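Long-range contacts in alpha-galactosidase 1 (Saccharomyces cerevisiae, PDB 3LRK), which hydrolyses terminal, non-reducing alpha-D-galactose residues from alpha-D-galactosides such as galactose oligosaccharides, galactomannans and galactolipids: residues A[148-153]-A[164-169]; A[181-186]-A[199-204]; A[341-346]-A[367-372]; A[355-360]-A[374-379]. The protein carries 1 engineered substitution. All blocks are in the same frame, centred on the assembly; numbering follows the deposited sequence.

Contact 1 of 4, residues A[148-153]-A[164-169]; sequences YDNCYN and YHRYKA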
# COMPACT_ATOMS: atom_id res chain seq x y z
N TYR A 148 -7.77 -11.51 23.51
CA TYR A 148 -8.89 -11.46 22.58
C TYR A 148 -8.39 -11.48 21.14
O TYR A 148 -7.93 -10.47 20.61
CB TYR A 148 -9.81 -10.26 22.91
CG TYR A 148 -11.21 -10.33 22.33
CD1 TYR A 148 -12.02 -11.46 22.50
CD2 TYR A 148 -11.75 -9.24 21.63
CE1 TYR A 148 -13.31 -11.52 21.98
CE2 TYR A 148 -13.03 -9.28 21.11
CZ TYR A 148 -13.81 -10.42 21.27
OH TYR A 148 -15.08 -10.46 20.74
N ASP A 149 -8.52 -12.65 20.52
CA ASP A 149 -7.84 -13.00 19.27
C ASP A 149 -8.52 -12.40 18.03
O ASP A 149 -9.46 -11.62 18.16
CB ASP A 149 -7.74 -14.52 19.15
CG ASP A 149 -6.41 -14.98 18.55
OD1 ASP A 149 -5.91 -14.36 17.59
OD2 ASP A 149 -5.85 -15.97 19.07
N ASN A 150 -8.04 -12.80 16.85
CA ASN A 150 -8.45 -12.20 15.57
C ASN A 150 -8.67 -13.24 14.48
O ASN A 150 -8.70 -12.92 13.28
CB ASN A 150 -7.40 -11.18 15.11
CG ASN A 150 -7.88 -10.31 13.96
OD1 ASN A 150 -9.04 -9.91 13.89
ND2 ASN A 150 -6.96 -9.98 13.05
N CYS A 151 -8.82 -14.50 14.88
CA CYS A 151 -9.19 -15.56 13.94
C CYS A 151 -10.66 -15.52 13.55
O CYS A 151 -11.51 -15.21 14.38
CB CYS A 151 -8.84 -16.93 14.52
SG CYS A 151 -7.07 -17.22 14.41
N TYR A 152 -10.95 -15.85 12.29
CA TYR A 152 -12.33 -15.98 11.77
C TYR A 152 -13.21 -14.75 11.97
O TYR A 152 -14.36 -14.85 12.42
CB TYR A 152 -12.97 -17.28 12.31
CG TYR A 152 -12.09 -18.45 11.97
CD1 TYR A 152 -11.35 -19.10 12.96
CD2 TYR A 152 -11.95 -18.88 10.64
CE1 TYR A 152 -10.50 -20.16 12.64
CE2 TYR A 152 -11.10 -19.94 10.31
CZ TYR A 152 -10.39 -20.59 11.32
OH TYR A 152 -9.54 -21.62 11.01
N ASN A 153 -12.66 -13.58 11.62
CA ASN A 153 -13.36 -12.32 11.90
C ASN A 153 -14.43 -11.91 10.87
O ASN A 153 -14.91 -10.77 10.89
CB ASN A 153 -12.35 -11.17 12.13
CG ASN A 153 -11.43 -10.95 10.95
OD1 ASN A 153 -11.85 -11.08 9.79
ND2 ASN A 153 -10.18 -10.65 11.22
N TYR A 164 -11.20 -1.35 14.86
CA TYR A 164 -11.48 -0.63 16.09
C TYR A 164 -12.90 -0.90 16.63
O TYR A 164 -13.06 -1.16 17.82
CB TYR A 164 -11.28 0.88 15.88
CG TYR A 164 -11.83 1.74 16.99
CD1 TYR A 164 -11.06 2.00 18.14
CD2 TYR A 164 -13.10 2.30 16.90
CE1 TYR A 164 -11.55 2.80 19.15
CE2 TYR A 164 -13.61 3.11 17.91
CZ TYR A 164 -12.82 3.35 19.03
OH TYR A 164 -13.32 4.15 20.05
N HIS A 165 -13.91 -0.82 15.78
CA HIS A 165 -15.28 -1.03 16.26
C HIS A 165 -15.53 -2.47 16.74
O HIS A 165 -16.23 -2.69 17.73
CB HIS A 165 -16.31 -0.55 15.25
CG HIS A 165 -16.50 0.94 15.27
ND1 HIS A 165 -16.99 1.61 16.37
CD2 HIS A 165 -16.22 1.90 14.35
CE1 HIS A 165 -17.03 2.91 16.12
NE2 HIS A 165 -16.56 3.11 14.90
N ARG A 166 -14.89 -3.44 16.08
CA ARG A 166 -14.99 -4.86 16.49
C ARG A 166 -14.36 -5.09 17.88
O ARG A 166 -14.95 -5.78 18.73
CB ARG A 166 -14.36 -5.78 15.44
CG ARG A 166 -14.39 -7.31 15.78
CD ARG A 166 -14.24 -8.20 14.53
NE ARG A 166 -13.10 -7.78 13.73
CZ ARG A 166 -11.85 -8.17 13.91
NH1 ARG A 166 -11.54 -9.08 14.84
NH2 ARG A 166 -10.89 -7.64 13.15
N TYR A 167 -13.18 -4.52 18.09
CA TYR A 167 -12.50 -4.62 19.40
C TYR A 167 -13.15 -3.78 20.49
O TYR A 167 -13.20 -4.20 21.66
CB TYR A 167 -10.99 -4.41 19.26
CG TYR A 167 -10.38 -5.64 18.66
CD1 TYR A 167 -10.00 -5.68 17.32
CD2 TYR A 167 -10.29 -6.82 19.41
CE1 TYR A 167 -9.49 -6.86 16.75
CE2 TYR A 167 -9.80 -7.99 18.86
CZ TYR A 167 -9.40 -8.01 17.54
OH TYR A 167 -8.91 -9.18 17.03
N LYS A 168 -13.70 -2.61 20.10
CA LYS A 168 -14.52 -1.80 21.00
C LYS A 168 -15.79 -2.49 21.47
O LYS A 168 -16.19 -2.31 22.62
CB LYS A 168 -14.87 -0.43 20.37
CG LYS A 168 -15.61 0.51 21.33
CD LYS A 168 -15.72 1.92 20.80
CE LYS A 168 -16.37 2.86 21.82
NZ LYS A 168 -17.85 2.63 21.90
N ALA A 169 -16.42 -3.28 20.60
CA ALA A 169 -17.60 -4.06 20.99
C ALA A 169 -17.34 -4.91 22.24
O ALA A 169 -18.18 -4.94 23.15
CB ALA A 169 -18.12 -4.93 19.82
O HOH W 1 -15.79 -8.56 19.03

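Contact 2 of 4, residues A[181-186]-A[199-204]; sequences VFYSLC and GIANSW. Engineered in segment 181-186: Val181 (natural residue Ile).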
# COMPACT_ATOMS: atom_id res chain seq x y z
N VAL A 181 -11.56 -5.87 34.14
CA VAL A 181 -10.88 -6.89 33.34
C VAL A 181 -9.78 -6.19 32.54
O VAL A 181 -10.04 -5.22 31.81
CB VAL A 181 -11.89 -7.66 32.41
CG1 VAL A 181 -11.17 -8.68 31.51
CG2 VAL A 181 -12.98 -8.34 33.24
N PHE A 182 -8.55 -6.67 32.72
CA PHE A 182 -7.43 -6.26 31.90
C PHE A 182 -7.69 -6.78 30.48
O PHE A 182 -7.81 -7.98 30.27
CB PHE A 182 -6.14 -6.90 32.45
CG PHE A 182 -4.87 -6.33 31.86
CD1 PHE A 182 -4.50 -6.58 30.54
CD2 PHE A 182 -4.03 -5.54 32.65
CE1 PHE A 182 -3.34 -6.06 30.02
CE2 PHE A 182 -2.86 -5.02 32.14
CZ PHE A 182 -2.51 -5.28 30.82
N TYR A 183 -7.77 -5.86 29.51
CA TYR A 183 -8.17 -6.24 28.15
C TYR A 183 -6.97 -6.24 27.19
O TYR A 183 -6.40 -5.19 26.87
CB TYR A 183 -9.31 -5.31 27.68
CG TYR A 183 -9.95 -5.62 26.33
CD1 TYR A 183 -10.23 -6.93 25.91
CD2 TYR A 183 -10.33 -4.56 25.49
CE1 TYR A 183 -10.84 -7.17 24.64
CE2 TYR A 183 -10.93 -4.79 24.26
CZ TYR A 183 -11.20 -6.07 23.84
OH TYR A 183 -11.79 -6.23 22.61
N SER A 184 -6.59 -7.45 26.77
CA SER A 184 -5.42 -7.70 25.94
C SER A 184 -5.85 -8.03 24.52
O SER A 184 -6.48 -9.05 24.27
CB SER A 184 -4.61 -8.86 26.54
OG SER A 184 -3.68 -9.43 25.63
N LEU A 185 -5.54 -7.13 23.58
CA LEU A 185 -5.86 -7.34 22.17
C LEU A 185 -4.89 -8.30 21.50
O LEU A 185 -3.69 -8.27 21.76
CB LEU A 185 -5.84 -6.00 21.42
CG LEU A 185 -7.13 -5.17 21.26
CD1 LEU A 185 -8.10 -5.25 22.43
CD2 LEU A 185 -6.85 -3.73 20.85
N CYS A 186 -5.42 -9.16 20.63
CA CYS A 186 -4.57 -10.07 19.87
C CYS A 186 -5.00 -10.03 18.41
O CYS A 186 -5.55 -10.99 17.90
CB CYS A 186 -4.67 -11.50 20.43
SG CYS A 186 -3.50 -12.69 19.69
N GLY A 199 -7.49 3.75 23.77
CA GLY A 199 -8.79 4.19 24.26
C GLY A 199 -9.78 3.10 24.61
O GLY A 199 -10.82 3.38 25.22
N ILE A 200 -9.46 1.86 24.23
CA ILE A 200 -10.37 0.73 24.44
C ILE A 200 -9.71 -0.53 25.05
O ILE A 200 -10.41 -1.49 25.33
CB ILE A 200 -11.06 0.31 23.11
CG1 ILE A 200 -10.02 -0.14 22.07
CG2 ILE A 200 -11.96 1.45 22.56
CD1 ILE A 200 -10.65 -0.89 20.83
N ALA A 201 -8.38 -0.52 25.21
CA ALA A 201 -7.64 -1.71 25.66
C ALA A 201 -6.38 -1.37 26.45
O ALA A 201 -5.88 -0.24 26.38
CB ALA A 201 -7.27 -2.60 24.46
N ASN A 202 -5.86 -2.36 27.18
CA ASN A 202 -4.65 -2.20 27.99
C ASN A 202 -3.35 -2.62 27.31
O ASN A 202 -2.26 -2.18 27.68
CB ASN A 202 -4.83 -2.96 29.32
CG ASN A 202 -5.91 -2.36 30.19
OD1 ASN A 202 -6.87 -3.03 30.57
ND2 ASN A 202 -5.76 -1.07 30.50
N SER A 203 -3.46 -3.52 26.32
CA SER A 203 -2.31 -3.92 25.52
C SER A 203 -2.82 -4.46 24.17
O SER A 203 -4.00 -4.81 24.04
CB SER A 203 -1.41 -4.96 26.24
OG SER A 203 -2.04 -6.23 26.34
N TRP A 204 -1.94 -4.47 23.18
CA TRP A 204 -2.26 -4.99 21.84
C TRP A 204 -1.06 -5.69 21.23
O TRP A 204 0.03 -5.13 21.16
CB TRP A 204 -2.75 -3.86 20.90
CG TRP A 204 -1.93 -2.63 20.99
CD1 TRP A 204 -0.83 -2.33 20.26
CD2 TRP A 204 -2.13 -1.53 21.90
NE1 TRP A 204 -0.33 -1.10 20.65
CE2 TRP A 204 -1.11 -0.59 21.65
CE3 TRP A 204 -3.08 -1.24 22.89
CZ2 TRP A 204 -0.99 0.62 22.36
CZ3 TRP A 204 -2.96 -0.03 23.62
CH2 TRP A 204 -1.93 0.88 23.33
O HOH W 2 -2.10 -7.85 24.08

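Contact 3 of 4, residues A[341-346]-A[367-372]; sequences GEIQMW and RPMNTT. With NAG (2-acetamido-2-deoxy-beta-D-glucopyranose), chain G.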
# COMPACT_ATOMS: atom_id res chain seq x y z
N GLY A 341 22.10 -10.51 9.95
CA GLY A 341 23.10 -9.90 10.82
C GLY A 341 23.00 -8.40 10.88
O GLY A 341 23.24 -7.71 9.88
N GLU A 342 22.63 -7.90 12.05
CA GLU A 342 22.52 -6.47 12.26
C GLU A 342 22.89 -6.14 13.70
O GLU A 342 22.80 -6.98 14.59
CB GLU A 342 21.11 -5.95 11.91
CG GLU A 342 19.98 -6.58 12.73
CD GLU A 342 18.60 -6.16 12.24
OE1 GLU A 342 18.28 -4.96 12.31
OE2 GLU A 342 17.82 -7.03 11.80
N ILE A 343 23.31 -4.90 13.91
CA ILE A 343 23.63 -4.41 15.25
C ILE A 343 22.78 -3.17 15.54
O ILE A 343 22.50 -2.38 14.64
CB ILE A 343 25.14 -4.11 15.41
CG1 ILE A 343 25.63 -3.14 14.31
CG2 ILE A 343 25.94 -5.42 15.40
CD1 ILE A 343 26.92 -2.38 14.66
N GLN A 344 22.35 -3.03 16.79
CA GLN A 344 21.46 -1.94 17.17
C GLN A 344 21.87 -1.33 18.50
O GLN A 344 22.41 -2.02 19.38
CB GLN A 344 20.00 -2.42 17.25
CG GLN A 344 19.51 -3.26 16.05
CD GLN A 344 18.03 -3.58 16.11
OE1 GLN A 344 17.36 -3.33 17.11
NE2 GLN A 344 17.50 -4.15 15.03
N MET A 345 21.61 -0.04 18.63
CA MET A 345 21.69 0.64 19.91
C MET A 345 20.32 1.19 20.27
O MET A 345 19.67 1.84 19.44
CB MET A 345 22.68 1.79 19.85
CG MET A 345 23.30 2.12 21.18
SD MET A 345 23.46 3.88 21.45
CE MET A 345 21.91 4.12 22.30
N TRP A 346 19.89 0.93 21.50
CA TRP A 346 18.64 1.48 22.02
C TRP A 346 18.94 2.28 23.28
O TRP A 346 19.92 2.01 23.99
CB TRP A 346 17.63 0.38 22.34
CG TRP A 346 17.13 -0.43 21.16
CD1 TRP A 346 17.86 -1.25 20.34
CD2 TRP A 346 15.76 -0.53 20.70
NE1 TRP A 346 17.05 -1.83 19.40
CE2 TRP A 346 15.75 -1.43 19.61
CE3 TRP A 346 14.55 0.04 21.11
CZ2 TRP A 346 14.58 -1.74 18.90
CZ3 TRP A 346 13.38 -0.29 20.42
CH2 TRP A 346 13.41 -1.16 19.32
N ARG A 367 31.56 -9.22 18.84
CA ARG A 367 32.15 -7.99 18.31
C ARG A 367 32.26 -6.91 19.38
O ARG A 367 31.49 -6.89 20.34
CB ARG A 367 31.36 -7.49 17.09
CG ARG A 367 30.18 -6.58 17.43
CD ARG A 367 29.29 -6.33 16.23
NE ARG A 367 29.92 -5.57 15.15
CZ ARG A 367 30.25 -6.09 13.97
NH1 ARG A 367 30.03 -7.38 13.71
NH2 ARG A 367 30.81 -5.32 13.04
N PRO A 368 33.24 -6.00 19.23
CA PRO A 368 33.26 -4.82 20.08
C PRO A 368 32.14 -3.86 19.66
O PRO A 368 31.87 -3.70 18.47
CB PRO A 368 34.63 -4.21 19.81
CG PRO A 368 34.95 -4.63 18.41
CD PRO A 368 34.38 -6.02 18.28
N MET A 369 31.48 -3.26 20.65
CA MET A 369 30.42 -2.29 20.41
C MET A 369 30.66 -1.06 21.27
O MET A 369 31.15 -1.16 22.40
CB MET A 369 29.03 -2.90 20.70
CG MET A 369 28.62 -4.02 19.74
SD MET A 369 26.86 -4.45 19.80
CE MET A 369 26.14 -3.05 18.94
N ASN A 370 30.34 0.09 20.72
CA ASN A 370 30.66 1.38 21.29
C ASN A 370 29.58 2.45 21.16
O ASN A 370 28.89 2.48 20.18
CB ASN A 370 31.95 1.90 20.66
CG ASN A 370 31.82 2.20 19.18
OD1 ASN A 370 31.62 3.30 18.81
ND2 ASN A 370 31.98 1.21 18.35
N THR A 371 29.47 3.34 22.13
CA THR A 371 28.63 4.53 22.01
C THR A 371 29.21 5.67 22.85
O THR A 371 30.24 5.52 23.51
CB THR A 371 27.15 4.23 22.36
OG1 THR A 371 26.35 5.37 22.04
CG2 THR A 371 26.97 3.86 23.83
N THR A 372 28.54 6.82 22.81
CA THR A 372 28.94 8.03 23.54
C THR A 372 27.71 8.59 24.23
O THR A 372 26.59 8.17 23.94
CB THR A 372 29.48 9.12 22.58
OG1 THR A 372 28.43 9.53 21.70
CG2 THR A 372 30.66 8.61 21.73
C1 NAG G . 31.81 0.81 16.98
C2 NAG G . 30.95 1.23 15.78
C3 NAG G . 31.39 0.55 14.47
C4 NAG G . 32.90 0.69 14.24
C5 NAG G . 33.68 0.35 15.52
C6 NAG G . 35.16 0.70 15.35
C7 NAG G . 28.62 1.95 15.78
C8 NAG G . 27.18 1.52 15.89
N2 NAG G . 29.53 1.01 16.02
O3 NAG G . 30.71 1.12 13.38
O4 NAG G . 33.29 -0.15 13.17
O5 NAG G . 33.18 1.04 16.65
O6 NAG G . 35.91 -0.50 15.26
O7 NAG G . 28.91 3.11 15.48

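Contact 4 of 4, residues A[355-360]-A[374-379]; sequences QVVALL and EEIFFD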
# COMPACT_ATOMS: atom_id res chain seq x y z
N GLN A 355 19.01 6.34 32.78
CA GLN A 355 18.82 5.99 31.36
C GLN A 355 19.11 4.51 31.18
O GLN A 355 20.06 4.00 31.76
CB GLN A 355 19.78 6.82 30.49
CG GLN A 355 19.43 6.88 28.98
CD GLN A 355 18.25 7.81 28.65
OE1 GLN A 355 17.78 7.84 27.50
NE2 GLN A 355 17.78 8.56 29.63
N VAL A 356 18.29 3.82 30.38
CA VAL A 356 18.59 2.43 29.99
C VAL A 356 19.22 2.44 28.62
O VAL A 356 18.71 3.10 27.71
CB VAL A 356 17.34 1.50 29.83
CG1 VAL A 356 17.69 0.05 30.22
CG2 VAL A 356 16.17 1.99 30.58
N VAL A 357 20.31 1.71 28.48
CA VAL A 357 21.03 1.62 27.22
C VAL A 357 21.17 0.15 26.83
O VAL A 357 21.48 -0.69 27.68
CB VAL A 357 22.41 2.32 27.30
CG1 VAL A 357 23.12 2.31 25.95
CG2 VAL A 357 22.24 3.75 27.78
N ALA A 358 20.91 -0.16 25.56
CA ALA A 358 21.11 -1.51 25.05
C ALA A 358 22.05 -1.47 23.86
O ALA A 358 21.83 -0.73 22.90
CB ALA A 358 19.77 -2.15 24.65
N LEU A 359 23.12 -2.25 23.94
CA LEU A 359 23.96 -2.50 22.77
C LEU A 359 23.69 -3.92 22.29
O LEU A 359 24.02 -4.90 22.96
CB LEU A 359 25.44 -2.24 23.07
CG LEU A 359 25.80 -0.76 23.25
CD1 LEU A 359 27.20 -0.59 23.84
CD2 LEU A 359 25.68 -0.02 21.92
N LEU A 360 23.04 -4.02 21.14
CA LEU A 360 22.50 -5.29 20.68
C LEU A 360 23.29 -5.81 19.48
O LEU A 360 23.36 -5.15 18.43
CB LEU A 360 21.00 -5.14 20.36
CG LEU A 360 20.18 -6.33 19.86
CD1 LEU A 360 20.10 -7.45 20.91
CD2 LEU A 360 18.79 -5.84 19.48
N GLU A 374 26.49 11.49 23.68
CA GLU A 374 25.73 12.19 22.63
C GLU A 374 24.70 11.27 21.98
O GLU A 374 23.57 11.68 21.75
CB GLU A 374 26.66 12.80 21.57
CG GLU A 374 27.63 13.86 22.12
CD GLU A 374 28.39 14.61 21.02
OE1 GLU A 374 28.25 14.26 19.83
OE2 GLU A 374 29.13 15.56 21.36
N GLU A 375 25.10 10.02 21.71
CA GLU A 375 24.20 9.00 21.14
C GLU A 375 23.18 8.49 22.15
O GLU A 375 22.00 8.34 21.81
CB GLU A 375 24.99 7.81 20.59
CG GLU A 375 25.83 8.09 19.36
CD GLU A 375 26.25 6.82 18.66
OE1 GLU A 375 26.44 5.78 19.35
OE2 GLU A 375 26.39 6.84 17.42
N ILE A 376 23.65 8.20 23.36
CA ILE A 376 22.78 7.74 24.45
C ILE A 376 21.68 8.77 24.74
O ILE A 376 20.50 8.42 24.79
CB ILE A 376 23.58 7.45 25.74
CG1 ILE A 376 24.45 6.20 25.56
CG2 ILE A 376 22.64 7.30 26.94
CD1 ILE A 376 25.57 6.06 26.58
N PHE A 377 22.08 10.03 24.91
CA PHE A 377 21.13 11.09 25.18
C PHE A 377 20.80 11.83 23.89
O PHE A 377 21.10 13.02 23.70
CB PHE A 377 21.65 12.00 26.31
CG PHE A 377 21.81 11.27 27.61
CD1 PHE A 377 23.06 10.83 28.04
CD2 PHE A 377 20.70 11.00 28.42
CE1 PHE A 377 23.21 10.15 29.24
CE2 PHE A 377 20.83 10.32 29.62
CZ PHE A 377 22.09 9.89 30.04
N PHE A 378 20.15 11.05 23.02
CA PHE A 378 19.87 11.37 21.62
C PHE A 378 19.05 12.64 21.36
O PHE A 378 19.18 13.23 20.29
CB PHE A 378 19.20 10.15 20.94
CG PHE A 378 18.00 9.62 21.69
CD1 PHE A 378 16.73 10.15 21.47
CD2 PHE A 378 18.14 8.58 22.62
CE1 PHE A 378 15.62 9.68 22.18
CE2 PHE A 378 17.03 8.10 23.33
CZ PHE A 378 15.77 8.64 23.11
N ASP A 379 18.20 13.04 22.31
CA ASP A 379 17.43 14.28 22.16
C ASP A 379 17.97 15.44 23.01
O ASP A 379 17.28 16.45 23.20
CB ASP A 379 15.93 14.07 22.44
CG ASP A 379 15.24 13.20 21.38
OD1 ASP A 379 15.81 13.00 20.28
OD2 ASP A 379 14.13 12.71 21.66

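Contact 1 of 4, residues A[148-153]-A[164-169]
Tyr148 and Tyr167 mark where the end of strand 145-149 passes helix 160-177, their CA atoms 8.4 Å apart; beyond Asp149 the chain turns into a loop that brings Asn153 alongside Arg166. The phenol of Tyr167 reaches the strand end, its OH giving a hydrogen bond to Asp149 O (2.7 Å) from above the carbonyl plane. Its CD2 meets Tyr148 CD2 at 3.6 Å, the two ring planes being perpendicular. A phenylalanine in place of Tyr167 would probably keep this ring packing but leave the carbonyl of Asp149 without its hydroxyl donor. This is the strand-to-helix half of a beta-alpha-beta unit of the TIM barrel, and Asp149, the catalytic nucleophile, stands at the C-terminal end of its strand, its CB turned away from the helix. Past it, Arg166 NH1 approaches Asn150 OD1 in the plane of its carbonyl (2.8 Å), amide and guanidinium being nearly coplanar; Asn153 ND2 gives the same oxygen a second bond from above that plane (3.0 Å). Asn153 CB lies over one face of the guanidinium, 3.4 Å above its plane. A water joins Tyr148 OH to Arg166 O, and Arg166 NE also bonds to Gln156 O.

Contact 2 of 4, residues A[181-186]-A[199-204]
Phe182 turns one face of its ring to the CB of Asn202, which sits 3.7 Å from the ring centroid and 18° off the normal, a CH-pi contact. CG of Phe182 lies opposite the backbone N (chi1 -168°), carrying the ring toward segment 199-204, where Ser203 OG comes to its edge. Ring and amide planes are 45° apart, and the amide reaches past the ring to the backbone: Asn202 OD1 takes the N-H of Tyr183 on a lone pair (3.2 Å), while its ND2 bonds to Asn24 OD1 and Gly256 O. A serine in place of Phe182 would probably open a gap beneath Asn202 and deprive its CB of the aromatic face. Asn202 N in turn bonds to Tyr183 O, so the side chain and main chain of Asn202 take the N-H and the carbonyl of Tyr183. Beyond it the segments run as neighbouring parallel strands of the TIM barrel, linked by the crossover through helix 193-196, with Leu185 N bonded to Ser203 O at 2.8 Å. On one face of the sheet Ser184 and Ser203 put their hydroxyls on a common water, which also bonds to Leu185 O; Ser203 OG has Gln31 as a further partner. On the other face Leu185 CD1 presses on Ala201 CB (3.4 Å, tighter than usual), a spot suited to a small methyl, and Tyr183 presents its ring edge to Ile200 O while its hydroxyl bonds to Tyr167 O.

Contact 3 of 4, residues A[341-346]-A[367-372]
Met369 carries CG opposite its carbonyl carbon (chi1 -67°) and bends at chi3, which brings its CE against Ile343, 3.8 Å from CB; the same methyl also lies near Gln344 O. Ile343 has CG1 between the backbone N and the carbonyl carbon (chi1 54°), leaving CG2 to meet the aliphatic part of Arg367: CG2 lies 3.6 Å from Arg367 CD, and the two side chains cross at about a right angle. A long flexible arginine suits this partly exposed place, since its methylenes can pack on isoleucine while its charged end continues to Asp334, with which NH1 forms a salt bridge. Further along, Met345 brings SD to 3.3 Å from Thr371 OG1. That hydroxyl has its hydrogen-bonding partner in Glu375, so the sulfur is a packing neighbour. The two strands belong to different sheets of the C-terminal beta-sandwich domain: 342-349 lies in the antiparallel sheet of six strands, 367-371 pairs with 453-457. No hydrogen bond joins the segments; their axes approach to 9.1 Å at an angle of 32°, a spacing filled by side chains, with the unbranched methionines spanning it from both strands. Alternate residues point away from this interface. On strand 342-346, Gln344 accepts from Trp346 NE1 through OE1 and gives NE2 to Glu342 OE1, with Asn244 close by as another partner of NE2. On the other strand, Asn370 turns its CB away and bears an N-linked glycan, its ND2 bonded covalently to C1 of the first N-acetylglucosamine.

Contact 4 of 4, residues A[355-360]-A[374-379]
Val357 and Ile376 bring strand 355-361 nearest to the short helix 373-376, with CA atoms 6.9 Å apart and no hydrogen bond between the segments. The helix ends here, and the chain turns through an inverse gamma turn centred on Phe377. Ile376 supplies the apolar part of the contact. Its CG2 sits opposite the backbone N and lies between two strand residues, 3.7 Å from Val357 CG2 and 3.8 Å from Gln355 CG. Val357 and Ile376 cross at about a right angle, and their beta-branched shapes offer methyl groups that fill the space between strand and helix. Gln355 is the longer member of the strand pair. Gln355 CG is opposite its backbone N (chi1 -163°) and the chain bends at chi2, which lays its methylenes and amide along Phe377, the two side chains sliding past each other in opposite directions. Its NE2 comes to 3.5 Å from Phe377 CE2, with amide and ring planes 53° apart. Glutamine suits this buried position because its methylenes can pack on isoleucine and phenylalanine while its polar end has a partner: OE1 pairs with Ser347 OG, a hydroxyl that also has Ile376 O as a partner. Phe377 has Ile376 CG2 over one face, 3.6 Å above the ring plane, and meets the ring of Trp391. Nearby, Phe378 packs on Arg220 of a neighbouring subunit, and Asp379 forms a salt bridge with that same arginine. The arrangement is a short helix and turn packed against an inner strand of the six-stranded antiparallel sheet in the C-terminal beta-sandwich domain.

Contacts 1 and 2 lie in the catalytic TIM barrel, contacts 3 and 4 in the C-terminal beta-sandwich domain, with centres 30 to 39 Å apart between the two pairs and no touch. Within each pair the centres are 11 Å apart and the contacts meet directly. Contact 1 closes before contact 2 opens; strands 145-149, 182-185 and 203-205 are successive neighbours in the barrel sheet, with helix 160-177 on the crossover between the first two. In the sandwich the segments alternate along the chain, and strands 342-349 and 355-361 are sheet neighbours facing, respectively, strand 367-371 and the helix that follows it. Catalysis and the sandwich packing thus belong to separate domains of one chain.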